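Local coordinates for protein CbsA (PDB 5XYH) that hydrolyses beta-1,4 bonds of cellulose as a family 6 cellobiosidase, probably releasing cellobiose from chain ends during breakdown of plant cell walls, at residues P208-Y213 / E276-A281; R215-T220 / A225-F230; T261-N266 / T318-G323; P147-N152 / A173-A178. One frame throughout, in Å; residues are numbered along the deposited sequence.

Contact 1: residues P208-Y213 / E276-A281; sequences PAISLY and EVLYNA
Two helices of consecutive beta-alpha units, 206-218 and 271-284, pack side by side on the outside of the family 6 barrel, and Ile-210 meets Ala-281 and Leu-278 between them. The contact is small, 123 Å² in all, and wholly apolar in its side chains. Within 208-213, Ile-210 alone makes the contact. Its CD1 lies 3.8 Å from Ala-281 CB. Its CG1 is equally close to Ala-281 CB at 3.8 Å, so the Ala-281 methyl rests against both CG1 and CD1 of the isoleucine. The second torsion of Ile-210 is bent (chi2 -53°) rather than extended. This turns CD1 toward helix 271-284 and brings it 4.2 Å from Leu-278 CD2. The other branch, CG2, passes 4.0 Å from the carbonyl O of Ala-281. Small Ala-281 lets the backbones come near, with Ile-210 CA and Ala-281 CA 7.1 Å apart. Leu-278 leaves its helix alongside the contact, and its CD2 end then comes nearer to the isoleucine. One turn on from Ile-210, Tyr-213 hydrogen-bonds through OH to Asp-193 O, at the end of strand 188-193. Ile-210 also touches Phe-282 of helix 271-284 and Ala-285 just beyond it. Leu-212 and Tyr-213 lean on helix 150-155, while Val-277 and Ala-281 meet Met-206 at the start of helix 206-218.

Contact 2: residues R215-T220 / A225-F230; sequences RVVQGT and ASADGF
Thr-220 and Ser-226 join hydroxyls where the chain turns from helix 206-218 toward strand 229-232, in the second half of a beta-alpha-beta unit that starts with strand 188-193. The inner side is closely packed. Val-217 faces the incoming chain, and its CG1 sits 4.0 Å from Ala-227 CB and 4.2 Å from Ser-226 CB. This branch is the one lying anti to the valine nitrogen (chi1 -173°). Behind it are Leu-179 of helix 170-183 and Trp-287, and Ala-227 rests on Met-192 of strand 188-193. The outer side differs. Gln-218, Gly-219 and Ala-225 are exposed and make no contact across the pair, and Gln-218 turns its CB away from 225-230. The polar link lies beside the valine. Ser-226 OG and Thr-220 OG1 are 2.6 Å apart, a short distance between two buried hydroxyls. Gly-223 O is a further partner of the serine hydroxyl. The threonine hydroxyl also ties back to the last turn of the preceding helix. Val-217 O takes two bonds there, from Thr-220 N and from Thr-220 OG1, the latter 2.6 Å long, in the carbonyl plane, with a C=O...OG1 angle of 153°.

Contact 3: residues T261-N266 / T318-G323; sequences TFYQWN and TYVNSG
Val-320 of helix 316-323 packs against Tyr-263 and Phe-262 of a long loop. The apolar part rests on one methyl group. Val-320 CG1 lies 3.7 Å from Tyr-263 CE2 and slants across that side of the ring. The same methyl is 4.2 Å from Phe-262 CB, so it bridges the root of the Phe-262 side chain and the outer part of the Tyr-263 ring.

Within the loop, the edge of the Phe-262 ring points at a face of Tyr-263, with CD2 3.5 Å above the tyrosine plane and shifted toward its rim. Phe-262 has its CG anti to the backbone nitrogen (chi1 -174°), which carries the ring away from Val-320 and toward Arg-324, its cation-pi partner. Phe-269 stacks on Tyr-263.

The polar part is a water bridge and one direct bond, Thr-261 N to Asn-317 OD1. The water accepts from Phe-262 N at 3.0 Å and donates to Asn-321 OD1 at 2.9 Å. Asn-321 OD1 is also bonded by Arg-324 NE.

From Tyr-263 the loop reverses in a type I' beta turn that ends at Asn-266. The arrangement is that of a long barrel loop, between strand 255-256 and helix 271-284, docked on a short outlying helix.

Contact 4: residues P147-N152 / A173-A178; sequences PDSLPN and AGIKYA
Leu-150 and Ile-175 are the nearest pair of the two backbones, with CA atoms 8.8 Å apart, where the start of helix 150-155 faces the middle of helix 170-183. Ile-175 CG1 lies 4.1 Å from Leu-150 CD2, so one leucine methyl meets the middle of the longer isoleucine branch. That branch ends at CD1, 3.8 Å from Ser-149 OG. Ile-175 sets CG1 anti to its carbonyl carbon (chi1 -58°), which directs the branch to both partners. Met-192 of strand 188-193 touches both Leu-150 and Ile-175, and Val-216 packs on Ile-175. On the other side of the 147-152 turn the interactions are polar. Asn-152 ND2 bonds Asp-148 OD1 at 3.2 Å in a nearly straight bond (170°). Asp-148 OD1 lies in the amide plane of Asn-152, while ND2 meets the carboxylate from above its plane, 67° out of it. Asn-152 OD1 is bonded by Asn-156 ND2. Residues 146-150, Glu-Pro-Asp-Ser-Leu, resemble the family 6 signature, which in relatives carries an active-site aspartate, so Asp-148 probably lines the active site, near Asp-99. Ser-149 OG is hydrogen-bonded to Glu-146 O, so the serine can present its hydroxyl to a methyl group with its polar need met within the turn.

Overall arrangement
Contacts 1, 2 and 4 form one group; contact 3 stands apart. Contacts 1 and 2 share helix 206-218, with centres about 12 Å apart, and Tyr-213 touches Phe-230 between them. Contact 4 lies about 11 Å from contact 2 and 15 Å from contact 1, centre to centre, and packs on the same helix. All three lie around helix 206-218, beside the parallel strands 140-145, 188-193, 229-232 and 292-296. Along the chain contact 4 closes first, and contact 2 is nested within the loop closed by contact 1. Contacts 1 and 3 alternate in sequence, their centres about 25 Å apart. Contact 3 joins a peripheral loop to helix 316-323, while the others lie close to the barrel strands.

Contact 1: residues P208-Y213 / E276-A281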
loop_
_atom_site.group_PDB
_atom_site.type_symbol
_atom_site.label_atom_id
_atom_site.label_comp_id
_atom_site.label_asym_id
_atom_site.label_seq_id
_atom_site.Cartn_x
_atom_site.Cartn_y
_atom_site.Cartn_z
ATOM N N PRO A 208 16.670 13.224 6.161
ATOM C CA PRO A 208 16.983 11.810 6.439
ATOM C C PRO A 208 16.141 10.846 5.619
ATOM O O PRO A 208 16.642 9.775 5.256
ATOM C CB PRO A 208 16.726 11.668 7.950
ATOM C CG PRO A 208 15.816 12.805 8.305
ATOM C CD PRO A 208 16.174 13.924 7.361
ATOM N N ALA A 209 14.893 11.191 5.293
ATOM C CA ALA A 209 14.071 10.295 4.483
ATOM C C ALA A 209 14.660 10.138 3.091
ATOM O O ALA A 209 14.957 9.026 2.643
ATOM C CB ALA A 209 12.639 10.820 4.395
ATOM N N ILE A 210 14.843 11.259 2.393
ATOM C CA ILE A 210 15.445 11.220 1.065
ATOM C C ILE A 210 16.823 10.575 1.122
ATOM O O ILE A 210 17.132 9.684 0.330
ATOM C CB ILE A 210 15.501 12.633 0.463
ATOM C CG1 ILE A 210 14.094 13.229 0.326
ATOM C CG2 ILE A 210 16.250 12.621 -0.855
ATOM C CD1 ILE A 210 13.102 12.364 -0.426
ATOM N N SER A 211 17.670 10.991 2.070
ATOM C CA SER A 211 19.014 10.422 2.114
ATOM C C SER A 211 18.996 8.938 2.468
ATOM O O SER A 211 19.858 8.184 1.998
ATOM C CB SER A 211 19.896 11.190 3.096
ATOM O OG SER A 211 19.808 10.639 4.395
ATOM N N LEU A 212 18.017 8.495 3.267
ATOM C CA LEU A 212 17.883 7.073 3.566
ATOM C C LEU A 212 17.580 6.272 2.310
ATOM O O LEU A 212 18.285 5.313 1.991
ATOM C CB LEU A 212 16.789 6.839 4.610
ATOM C CG LEU A 212 16.402 5.382 4.877
ATOM C CD1 LEU A 212 17.582 4.598 5.398
ATOM C CD2 LEU A 212 15.227 5.323 5.859
ATOM N N TYR A 213 16.520 6.637 1.590
ATOM C CA TYR A 213 16.202 5.912 0.365
ATOM C C TYR A 213 17.345 6.008 -0.633
ATOM O O TYR A 213 17.678 5.027 -1.304
ATOM C CB TYR A 213 14.899 6.440 -0.245
ATOM C CG TYR A 213 13.670 5.883 0.453
ATOM C CD1 TYR A 213 13.224 6.420 1.658
ATOM C CD2 TYR A 213 12.981 4.815 -0.081
ATOM C CE1 TYR A 213 12.099 5.899 2.303
ATOM C CE2 TYR A 213 11.864 4.290 0.550
ATOM C CZ TYR A 213 11.427 4.819 1.731
ATOM O OH TYR A 213 10.310 4.263 2.329
ATOM N N GLU A 276 4.223 14.330 -5.597
ATOM C CA GLU A 276 4.960 15.402 -6.265
ATOM C C GLU A 276 6.037 15.986 -5.361
ATOM O O GLU A 276 7.157 16.264 -5.810
ATOM C CB GLU A 276 3.997 16.494 -6.721
ATOM C CG GLU A 276 4.657 17.677 -7.443
ATOM C CD GLU A 276 5.342 17.305 -8.779
ATOM O OE1 GLU A 276 5.079 16.206 -9.350
ATOM O OE2 GLU A 276 6.132 18.152 -9.279
ATOM N N VAL A 277 5.716 16.185 -4.088
ATOM C CA VAL A 277 6.715 16.653 -3.134
ATOM C C VAL A 277 7.904 15.698 -3.094
ATOM O O VAL A 277 9.068 16.125 -3.123
ATOM C CB VAL A 277 6.056 16.828 -1.754
ATOM C CG1 VAL A 277 7.071 16.761 -0.647
ATOM C CG2 VAL A 277 5.280 18.146 -1.716
ATOM N N LEU A 278 7.633 14.390 -3.056
ATOM C CA LEU A 278 8.716 13.414 -3.018
ATOM C C LEU A 278 9.504 13.411 -4.323
ATOM O O LEU A 278 10.737 13.399 -4.304
ATOM C CB LEU A 278 8.155 12.022 -2.728
ATOM C CG LEU A 278 7.707 11.820 -1.274
ATOM C CD1 LEU A 278 7.123 10.432 -1.078
ATOM C CD2 LEU A 278 8.878 12.042 -0.330
ATOM N N TYR A 279 8.801 13.417 -5.458
ATOM C CA TYR A 279 9.456 13.435 -6.760
ATOM C C TYR A 279 10.476 14.568 -6.851
ATOM O O TYR A 279 11.631 14.352 -7.239
ATOM C CB TYR A 279 8.411 13.562 -7.869
ATOM C CG TYR A 279 9.049 13.748 -9.227
ATOM C CD1 TYR A 279 9.431 12.645 -9.994
ATOM C CD2 TYR A 279 9.308 15.022 -9.729
ATOM C CE1 TYR A 279 10.040 12.806 -11.236
ATOM C CE2 TYR A 279 9.926 15.195 -10.968
ATOM C CZ TYR A 279 10.283 14.078 -11.718
ATOM O OH TYR A 279 10.886 14.234 -12.942
ATOM N N ASN A 280 10.067 15.787 -6.484
ATOM C CA ASN A 280 10.968 16.932 -6.573
ATOM C C ASN A 280 12.152 16.785 -5.634
ATOM O O ASN A 280 13.283 17.140 -5.984
ATOM C CB ASN A 280 10.204 18.223 -6.277
ATOM C CG ASN A 280 9.251 18.576 -7.379
ATOM O OD1 ASN A 280 9.527 18.312 -8.545
ATOM N ND2 ASN A 280 8.115 19.149 -7.025
ATOM N N ALA A 281 11.917 16.253 -4.443
ATOM C CA ALA A 281 13.012 16.058 -3.507
ATOM C C ALA A 281 13.997 15.009 -4.013
ATOM O O ALA A 281 15.215 15.152 -3.825
ATOM C CB ALA A 281 12.461 15.666 -2.139
#

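Contact 2: residues R215-T220 / A225-F230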
loop_
_atom_site.group_PDB
_atom_site.type_symbol
_atom_site.label_atom_id
_atom_site.label_comp_id
_atom_site.label_asym_id
_atom_site.label_seq_id
_atom_site.Cartn_x
_atom_site.Cartn_y
_atom_site.Cartn_z
ATOM N N ARG A 215 20.621 6.432 -0.008
ATOM C CA ARG A 215 21.738 5.615 0.463
ATOM C C ARG A 215 21.479 4.128 0.258
ATOM O O ARG A 215 22.383 3.383 -0.147
ATOM C CB ARG A 215 21.998 5.921 1.934
ATOM C CG ARG A 215 23.040 5.061 2.582
ATOM C CD ARG A 215 23.315 5.558 3.998
ATOM N NE ARG A 215 22.202 5.325 4.921
ATOM C CZ ARG A 215 21.406 6.277 5.399
ATOM N NH1 ARG A 215 21.587 7.538 5.035
ATOM N NH2 ARG A 215 20.436 5.964 6.252
ATOM N N VAL A 216 20.249 3.671 0.516
ATOM C CA VAL A 216 19.970 2.239 0.403
ATOM C C VAL A 216 20.045 1.787 -1.047
ATOM O O VAL A 216 20.705 0.792 -1.368
ATOM C CB VAL A 216 18.601 1.899 1.017
ATOM C CG1 VAL A 216 18.204 0.456 0.653
ATOM C CG2 VAL A 216 18.641 2.079 2.521
ATOM N N VAL A 217 19.348 2.490 -1.951
ATOM C CA VAL A 217 19.330 2.035 -3.336
ATOM C C VAL A 217 20.680 2.287 -4.006
ATOM O O VAL A 217 21.126 1.487 -4.838
ATOM C CB VAL A 217 18.179 2.700 -4.111
ATOM C CG1 VAL A 217 18.065 2.087 -5.501
ATOM C CG2 VAL A 217 16.869 2.551 -3.353
ATOM N N GLN A 218 21.360 3.377 -3.647
ATOM C CA GLN A 218 22.665 3.645 -4.250
ATOM C C GLN A 218 23.654 2.532 -3.935
ATOM O O GLN A 218 24.500 2.198 -4.769
ATOM C CB GLN A 218 23.210 4.999 -3.784
ATOM C CG GLN A 218 24.574 5.332 -4.377
ATOM C CD GLN A 218 25.108 6.698 -3.956
ATOM O OE1 GLN A 218 24.442 7.456 -3.236
ATOM N NE2 GLN A 218 26.327 7.019 -4.410
ATOM N N GLY A 219 23.537 1.915 -2.763
ATOM C CA GLY A 219 24.451 0.856 -2.403
ATOM C C GLY A 219 24.201 -0.469 -3.083
ATOM O O GLY A 219 25.031 -1.372 -2.941
ATOM N N THR A 220 23.081 -0.624 -3.792
ATOM C CA THR A 220 22.844 -1.855 -4.524
ATOM C C THR A 220 23.850 -1.963 -5.671
ATOM O O THR A 220 24.558 -1.013 -5.996
ATOM C CB THR A 220 21.410 -1.907 -5.057
ATOM O OG1 THR A 220 21.205 -0.858 -6.014
ATOM C CG2 THR A 220 20.398 -1.754 -3.920
ATOM N N ALA A 225 19.491 2.505 -10.389
ATOM C CA ALA A 225 18.719 1.789 -11.397
ATOM C C ALA A 225 17.981 0.587 -10.825
ATOM O O ALA A 225 17.154 0.005 -11.536
ATOM C CB ALA A 225 19.626 1.327 -12.552
ATOM N N SER A 226 18.264 0.195 -9.574
ATOM C CA SER A 226 17.616 -0.968 -8.983
ATOM C C SER A 226 16.156 -0.702 -8.638
ATOM O O SER A 226 15.409 -1.654 -8.397
ATOM C CB SER A 226 18.361 -1.410 -7.716
ATOM O OG SER A 226 19.725 -1.719 -7.983
ATOM N N ALA A 227 15.757 0.568 -8.567
ATOM C CA ALA A 227 14.396 0.966 -8.231
ATOM C C ALA A 227 13.832 1.751 -9.402
ATOM O O ALA A 227 14.394 2.778 -9.798
ATOM C CB ALA A 227 14.347 1.806 -6.949
ATOM N N ASP A 228 12.730 1.267 -9.957
ATOM C CA ASP A 228 12.099 1.959 -11.065
ATOM C C ASP A 228 11.281 3.145 -10.595
ATOM O O ASP A 228 10.983 4.042 -11.398
ATOM C CB ASP A 228 11.247 0.967 -11.842
ATOM C CG ASP A 228 12.094 -0.121 -12.461
ATOM O OD1 ASP A 228 12.746 0.164 -13.483
ATOM O OD2 ASP A 228 12.152 -1.244 -11.914
ATOM N N GLY A 229 10.930 3.176 -9.313
ATOM C CA GLY A 229 10.186 4.303 -8.776
ATOM C C GLY A 229 9.769 4.034 -7.343
ATOM O O GLY A 229 10.378 3.216 -6.642
ATOM N N PHE A 230 8.716 4.724 -6.932
ATOM C CA PHE A 230 8.210 4.696 -5.569
ATOM C C PHE A 230 6.709 4.459 -5.602
ATOM O O PHE A 230 6.058 4.704 -6.618
ATOM C CB PHE A 230 8.518 6.009 -4.853
ATOM C CG PHE A 230 9.985 6.323 -4.782
ATOM C CD1 PHE A 230 10.611 7.024 -5.799
ATOM C CD2 PHE A 230 10.730 5.925 -3.691
ATOM C CE1 PHE A 230 11.962 7.317 -5.737
ATOM C CE2 PHE A 230 12.076 6.205 -3.613
ATOM C CZ PHE A 230 12.695 6.913 -4.642
#

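Contact 3: residues T261-N266 / T318-G323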
loop_
_atom_site.group_PDB
_atom_site.type_symbol
_atom_site.label_atom_id
_atom_site.label_comp_id
_atom_site.label_asym_id
_atom_site.label_seq_id
_atom_site.Cartn_x
_atom_site.Cartn_y
_atom_site.Cartn_z
ATOM N N THR A 261 -6.975 20.669 13.528
ATOM C CA THR A 261 -6.759 19.448 14.300
ATOM C C THR A 261 -6.463 18.262 13.392
ATOM O O THR A 261 -5.532 17.497 13.646
ATOM C CB THR A 261 -7.981 19.142 15.172
ATOM O OG1 THR A 261 -8.127 20.155 16.182
ATOM C CG2 THR A 261 -7.808 17.803 15.844
ATOM N N PHE A 262 -7.220 18.123 12.303
ATOM C CA PHE A 262 -7.085 16.947 11.447
ATOM C C PHE A 262 -5.705 16.857 10.805
ATOM O O PHE A 262 -5.175 15.754 10.623
ATOM C CB PHE A 262 -8.165 16.950 10.369
ATOM C CG PHE A 262 -8.195 15.697 9.530
ATOM C CD1 PHE A 262 -8.580 14.479 10.088
ATOM C CD2 PHE A 262 -7.852 15.739 8.178
ATOM C CE1 PHE A 262 -8.617 13.309 9.311
ATOM C CE2 PHE A 262 -7.881 14.588 7.387
ATOM C CZ PHE A 262 -8.270 13.371 7.953
ATOM N N TYR A 263 -5.111 17.994 10.429
ATOM C CA TYR A 263 -3.826 17.927 9.744
ATOM C C TYR A 263 -2.639 18.190 10.662
ATOM O O TYR A 263 -1.528 17.766 10.330
ATOM C CB TYR A 263 -3.797 18.891 8.539
ATOM C CG TYR A 263 -4.734 18.465 7.428
ATOM C CD1 TYR A 263 -4.560 17.246 6.770
ATOM C CD2 TYR A 263 -5.813 19.254 7.066
ATOM C CE1 TYR A 263 -5.435 16.836 5.774
ATOM C CE2 TYR A 263 -6.699 18.850 6.067
ATOM C CZ TYR A 263 -6.503 17.647 5.420
ATOM O OH TYR A 263 -7.383 17.248 4.419
ATOM N N GLN A 264 -2.849 18.835 11.811
ATOM C CA GLN A 264 -1.814 19.018 12.834
ATOM C C GLN A 264 -0.526 19.594 12.253
ATOM O O GLN A 264 0.565 19.089 12.519
ATOM C CB GLN A 264 -1.449 17.719 13.556
ATOM C CG GLN A 264 -2.490 16.739 13.977
ATOM C CD GLN A 264 -1.806 15.620 14.757
ATOM O OE1 GLN A 264 -1.559 14.519 14.223
ATOM N NE2 GLN A 264 -1.416 15.926 16.003
ATOM N N TRP A 265 -0.656 20.624 11.431
ATOM C CA TRP A 265 0.468 21.358 10.856
ATOM C C TRP A 265 1.145 20.603 9.716
ATOM O O TRP A 265 2.270 20.947 9.324
ATOM C CB TRP A 265 1.511 21.735 11.919
ATOM C CG TRP A 265 1.017 22.657 12.993
ATOM C CD1 TRP A 265 -0.245 22.732 13.516
ATOM C CD2 TRP A 265 1.800 23.619 13.699
ATOM N NE1 TRP A 265 -0.298 23.696 14.497
ATOM C CE2 TRP A 265 0.947 24.259 14.623
ATOM C CE3 TRP A 265 3.145 24.004 13.638
ATOM C CZ2 TRP A 265 1.397 25.267 15.482
ATOM C CZ3 TRP A 265 3.592 25.011 14.495
ATOM C CH2 TRP A 265 2.715 25.628 15.401
ATOM N N ASN A 266 0.493 19.589 9.155
ATOM C CA ASN A 266 1.003 18.849 8.006
ATOM C C ASN A 266 0.344 19.394 6.742
ATOM O O ASN A 266 -0.864 19.230 6.553
ATOM C CB ASN A 266 0.710 17.362 8.190
ATOM C CG ASN A 266 1.202 16.505 7.040
ATOM O OD1 ASN A 266 1.692 17.001 6.018
ATOM N ND2 ASN A 266 1.034 15.196 7.192
ATOM N N THR A 318 -13.722 24.054 11.714
ATOM C CA THR A 318 -15.020 23.951 11.052
ATOM C C THR A 318 -14.836 23.849 9.548
ATOM O O THR A 318 -15.470 23.017 8.890
ATOM C CB THR A 318 -15.899 25.153 11.404
ATOM O OG1 THR A 318 -16.084 25.211 12.822
ATOM C CG2 THR A 318 -17.267 25.046 10.729
ATOM N N TYR A 319 -13.940 24.671 9.000
ATOM C CA TYR A 319 -13.716 24.701 7.557
ATOM C C TYR A 319 -13.195 23.367 7.051
ATOM O O TYR A 319 -13.778 22.769 6.147
ATOM C CB TYR A 319 -12.733 25.817 7.215
ATOM C CG TYR A 319 -12.616 26.120 5.731
ATOM C CD1 TYR A 319 -13.461 27.044 5.120
ATOM C CD2 TYR A 319 -11.636 25.517 4.946
ATOM C CE1 TYR A 319 -13.343 27.336 3.761
ATOM C CE2 TYR A 319 -11.513 25.801 3.594
ATOM C CZ TYR A 319 -12.367 26.710 3.005
ATOM O OH TYR A 319 -12.241 27.004 1.661
ATOM N N VAL A 320 -12.091 22.891 7.632
ATOM C CA VAL A 320 -11.468 21.640 7.195
ATOM C C VAL A 320 -12.434 20.471 7.367
ATOM O O VAL A 320 -12.618 19.657 6.452
ATOM C CB VAL A 320 -10.151 21.413 7.965
ATOM C CG1 VAL A 320 -9.725 19.942 7.930
ATOM C CG2 VAL A 320 -9.046 22.318 7.403
ATOM N N ASN A 321 -13.080 20.380 8.537
ATOM C CA ASN A 321 -13.996 19.262 8.784
ATOM C C ASN A 321 -15.235 19.325 7.896
ATOM O O ASN A 321 -15.822 18.286 7.586
ATOM C CB ASN A 321 -14.409 19.208 10.261
ATOM C CG ASN A 321 -13.244 18.908 11.177
ATOM O OD1 ASN A 321 -12.235 18.336 10.747
ATOM N ND2 ASN A 321 -13.368 19.290 12.452
ATOM N N SER A 322 -15.658 20.521 7.481
ATOM C CA SER A 322 -16.760 20.574 6.530
ATOM C C SER A 322 -16.342 20.051 5.164
ATOM O O SER A 322 -17.152 19.430 4.469
ATOM C CB SER A 322 -17.290 22.005 6.394
ATOM O OG SER A 322 -16.417 22.808 5.621
ATOM N N GLY A 323 -15.088 20.264 4.770
ATOM C CA GLY A 323 -14.708 20.028 3.388
ATOM C C GLY A 323 -13.902 18.783 3.072
ATOM O O GLY A 323 -13.907 18.320 1.926
HETATM O O HOH W 1 -9.849 19.466 11.936
#

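Contact 4: residues P147-N152 / A173-A178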
loop_
_atom_site.group_PDB
_atom_site.type_symbol
_atom_site.label_atom_id
_atom_site.label_comp_id
_atom_site.label_asym_id
_atom_site.label_seq_id
_atom_site.Cartn_x
_atom_site.Cartn_y
_atom_site.Cartn_z
ATOM N N PRO A 147 6.388 -2.775 2.101
ATOM C CA PRO A 147 5.608 -1.725 2.762
ATOM C C PRO A 147 5.863 -1.705 4.262
ATOM O O PRO A 147 6.223 -2.716 4.872
ATOM C CB PRO A 147 4.154 -2.107 2.457
ATOM C CG PRO A 147 4.199 -3.082 1.360
ATOM C CD PRO A 147 5.542 -3.734 1.369
ATOM N N ASP A 148 5.692 -0.521 4.839
ATOM C CA ASP A 148 5.749 -0.316 6.280
ATOM C C ASP A 148 7.132 -0.628 6.843
ATOM O O ASP A 148 7.266 -1.142 7.953
ATOM C CB ASP A 148 4.675 -1.147 6.983
ATOM C CG ASP A 148 4.389 -0.655 8.378
ATOM O OD1 ASP A 148 4.583 0.558 8.651
ATOM O OD2 ASP A 148 3.979 -1.494 9.204
ATOM N N SER A 149 8.193 -0.358 6.081
ATOM C CA SER A 149 9.530 -0.665 6.563
ATOM C C SER A 149 10.288 0.634 6.751
ATOM O O SER A 149 10.229 1.230 7.848
ATOM C CB SER A 149 10.247 -1.633 5.612
ATOM O OG SER A 149 10.440 -1.059 4.335
ATOM N N LEU A 150 10.999 1.122 5.730
ATOM C CA LEU A 150 11.929 2.237 5.876
ATOM C C LEU A 150 11.343 3.496 6.515
ATOM O O LEU A 150 12.036 4.091 7.362
ATOM C CB LEU A 150 12.527 2.579 4.503
ATOM C CG LEU A 150 13.447 1.520 3.899
ATOM C CD1 LEU A 150 14.138 2.041 2.639
ATOM C CD2 LEU A 150 14.477 1.089 4.924
ATOM N N PRO A 151 10.133 3.968 6.168
ATOM C CA PRO A 151 9.638 5.214 6.784
ATOM C C PRO A 151 9.663 5.207 8.308
ATOM O O PRO A 151 9.877 6.264 8.920
ATOM C CB PRO A 151 8.201 5.318 6.256
ATOM C CG PRO A 151 8.211 4.547 4.986
ATOM C CD PRO A 151 9.140 3.409 5.231
ATOM N N ASN A 152 9.484 4.043 8.939
ATOM C CA ASN A 152 9.513 3.992 10.397
ATOM C C ASN A 152 10.876 4.360 10.950
ATOM O O ASN A 152 10.973 4.849 12.083
ATOM C CB ASN A 152 9.110 2.609 10.893
ATOM C CG ASN A 152 7.715 2.234 10.480
ATOM O OD1 ASN A 152 6.746 2.899 10.864
ATOM N ND2 ASN A 152 7.592 1.155 9.693
ATOM N N ALA A 173 19.677 -3.728 5.111
ATOM C CA ALA A 173 20.292 -4.901 4.495
ATOM C C ALA A 173 19.262 -5.721 3.739
ATOM O O ALA A 173 19.541 -6.208 2.640
ATOM C CB ALA A 173 20.991 -5.762 5.547
ATOM N N GLY A 174 18.065 -5.876 4.311
ATOM C CA GLY A 174 17.006 -6.604 3.623
ATOM C C GLY A 174 16.561 -5.942 2.328
ATOM O O GLY A 174 16.353 -6.615 1.316
ATOM N N ILE A 175 16.376 -4.622 2.350
ATOM C CA ILE A 175 15.971 -3.914 1.136
ATOM C C ILE A 175 17.041 -4.053 0.062
ATOM O O ILE A 175 16.740 -4.314 -1.107
ATOM C CB ILE A 175 15.681 -2.433 1.429
ATOM C CG1 ILE A 175 14.590 -2.264 2.490
ATOM C CG2 ILE A 175 15.331 -1.705 0.121
ATOM C CD1 ILE A 175 13.189 -2.318 1.978
ATOM N N LYS A 176 18.305 -3.859 0.440
ATOM C CA LYS A 176 19.381 -3.941 -0.541
ATOM C C LYS A 176 19.405 -5.310 -1.208
ATOM O O LYS A 176 19.532 -5.413 -2.436
ATOM C CB LYS A 176 20.729 -3.636 0.125
ATOM C CG LYS A 176 21.927 -3.944 -0.753
ATOM C CD LYS A 176 23.234 -3.835 0.020
ATOM C CE LYS A 176 24.405 -3.876 -0.929
ATOM N NZ LYS A 176 25.721 -3.652 -0.274
ATOM N N TYR A 177 19.257 -6.376 -0.412
ATOM C CA TYR A 177 19.290 -7.722 -0.976
ATOM C C TYR A 177 18.088 -7.965 -1.881
ATOM O O TYR A 177 18.222 -8.537 -2.974
ATOM C CB TYR A 177 19.334 -8.751 0.158
ATOM C CG TYR A 177 19.645 -10.160 -0.287
ATOM C CD1 TYR A 177 20.958 -10.598 -0.387
ATOM C CD2 TYR A 177 18.629 -11.049 -0.603
ATOM C CE1 TYR A 177 21.254 -11.873 -0.798
ATOM C CE2 TYR A 177 18.916 -12.340 -1.013
ATOM C CZ TYR A 177 20.232 -12.748 -1.108
ATOM O OH TYR A 177 20.532 -14.036 -1.503
ATOM N N ALA A 178 16.898 -7.545 -1.438
ATOM C CA ALA A 178 15.713 -7.665 -2.277
ATOM C C ALA A 178 15.917 -6.954 -3.602
ATOM O O ALA A 178 15.667 -7.527 -4.668
ATOM C CB ALA A 178 14.486 -7.111 -1.550
#